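PDB 4L1M: E3 ubiquitin-protein ligase HERC2 from Homo sapiens, which probably acts as an E3 ubiquitin-protein ligase, this part of it being the first of its RCC1-like beta-propeller domains. Local coordinates for residues Tyr75-Ala78 with Thr83-Pro86. Numbering follows the deposited sequence.
Sequences YTQA and TLAP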
loop_
_atom_site.group_PDB
_atom_site.type_symbol
_atom_site.label_atom_id
_atom_site.label_comp_id
_atom_site.label_asym_id
_atom_site.label_seq_id
_atom_site.Cartn_x
_atom_site.Cartn_y
_atom_site.Cartn_z
ATOM N N TYR A 75 -13.810 0.497 -10.211
ATOM C CA TYR A 75 -14.971 -0.144 -9.648
ATOM C C TYR A 75 -14.774 -0.329 -8.185
ATOM O O TYR A 75 -13.630 -0.372 -7.702
ATOM C CB TYR A 75 -15.187 -1.501 -10.291
ATOM C CG TYR A 75 -15.513 -1.402 -11.753
ATOM C CD1 TYR A 75 -14.514 -1.148 -12.677
ATOM C CD2 TYR A 75 -16.815 -1.518 -12.212
ATOM C CE1 TYR A 75 -14.806 -1.035 -14.026
ATOM C CE2 TYR A 75 -17.108 -1.391 -13.558
ATOM C CZ TYR A 75 -16.094 -1.153 -14.457
ATOM O OH TYR A 75 -16.330 -1.048 -15.809
ATOM N N THR A 76 -15.883 -0.454 -7.460
ATOM C CA THR A 76 -15.808 -0.660 -6.026
ATOM C C THR A 76 -16.646 -1.859 -5.618
ATOM O O THR A 76 -17.715 -2.105 -6.189
ATOM C CB THR A 76 -16.220 0.626 -5.242
ATOM O OG1 THR A 76 -16.032 0.419 -3.839
ATOM C CG2 THR A 76 -17.686 1.033 -5.501
ATOM N N GLN A 77 -16.163 -2.587 -4.622
ATOM C CA GLN A 77 -16.840 -3.751 -4.090
ATOM C C GLN A 77 -16.584 -3.836 -2.578
ATOM O O GLN A 77 -15.451 -3.650 -2.126
ATOM C CB GLN A 77 -16.282 -4.994 -4.761
ATOM C CG GLN A 77 -16.782 -6.325 -4.216
ATOM C CD GLN A 77 -18.210 -6.634 -4.596
ATOM O OE1 GLN A 77 -18.647 -6.361 -5.701
ATOM N NE2 GLN A 77 -18.944 -7.234 -3.680
ATOM N N ALA A 78 -17.620 -4.178 -1.803
ATOM C CA ALA A 78 -17.451 -4.424 -0.352
ATOM C C ALA A 78 -17.013 -5.858 -0.112
ATOM O O ALA A 78 -17.474 -6.773 -0.785
ATOM C CB ALA A 78 -18.755 -4.148 0.402
ATOM N N THR A 83 -23.201 -10.492 -2.538
ATOM C CA THR A 83 -23.056 -10.749 -3.959
ATOM C C THR A 83 -21.800 -10.033 -4.429
ATOM O O THR A 83 -21.501 -8.908 -3.995
ATOM C CB THR A 83 -24.355 -10.352 -4.728
ATOM O OG1 THR A 83 -24.233 -10.582 -6.141
ATOM C CG2 THR A 83 -24.730 -8.906 -4.497
ATOM N N LEU A 84 -21.018 -10.733 -5.249
ATOM C CA LEU A 84 -19.873 -10.141 -5.951
ATOM C C LEU A 84 -20.376 -9.452 -7.201
ATOM O O LEU A 84 -20.955 -10.097 -8.048
ATOM C CB LEU A 84 -18.903 -11.226 -6.330
ATOM C CG LEU A 84 -17.711 -10.810 -7.191
ATOM C CD1 LEU A 84 -16.959 -9.621 -6.601
ATOM C CD2 LEU A 84 -16.773 -11.994 -7.380
ATOM N N ALA A 85 -20.190 -8.140 -7.304
ATOM C CA ALA A 85 -20.769 -7.324 -8.390
ATOM C C ALA A 85 -20.208 -5.904 -8.325
ATOM O O ALA A 85 -20.853 -4.983 -7.817
ATOM C CB ALA A 85 -22.287 -7.294 -8.314
ATOM N N PRO A 86 -19.001 -5.719 -8.849
ATOM C CA PRO A 86 -18.367 -4.437 -8.658
ATOM C C PRO A 86 -19.091 -3.338 -9.383
ATOM O O PRO A 86 -19.503 -3.493 -10.534
ATOM C CB PRO A 86 -16.964 -4.640 -9.252
ATOM C CG PRO A 86 -16.835 -6.116 -9.459
ATOM C CD PRO A 86 -18.210 -6.599 -9.714
#
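A chi1 of 174° carries CG of Q77 to the far side of the CA-CB bond from the backbone N, and the bend at chi2 (73°) then turns the carboxamide along the loop 83-86, where it takes hold of two backbone sites. OE1 accepts the N-H of A85 at 2.8 Å; the bond is fairly straight, 161° at the hydrogen, but the donor stands above the carbonyl plane of the amide and off the lone-pair direction. On the other branch, NE2 of Q77 donates to the carbonyl O of T83 at 3.1 Å. The same NE2 also gives a hydrogen to A78 O, 3.3 Å away, on a lone pair of that carbonyl, which ties the amide back to its own strand. Three bonds through both ends of the group fix its rotation and leave OE1 facing the A85 N-H and NE2 facing the T83 carbonyl. L84, whose CG also lies anti to its N, crosses the glutamine side chain at about a right angle and lays CD1 3.8 Å from Q77 OE1.

Next along the loop, P86 packs its CB on Y75 CB at 3.8 Å; separately, its carbonyl O lies near the plane of the Y75 ring, at the edge, 3.7 Å from CD2. T76 takes part through its backbone, its O receiving a CA-H...O contact from P86 CA at 3.5 Å.

The pairing therefore joins strand 74-78 to the loop leading into strand 87-88, the outermost strand on this side of a four-stranded antiparallel propeller blade. W35 touches both Q77 and L84, backbone bonds from Q77 to F65 and from Y75 to I67 attach strand 64-69, and T76 pairs with Q87 as the chain enters strand 87-88.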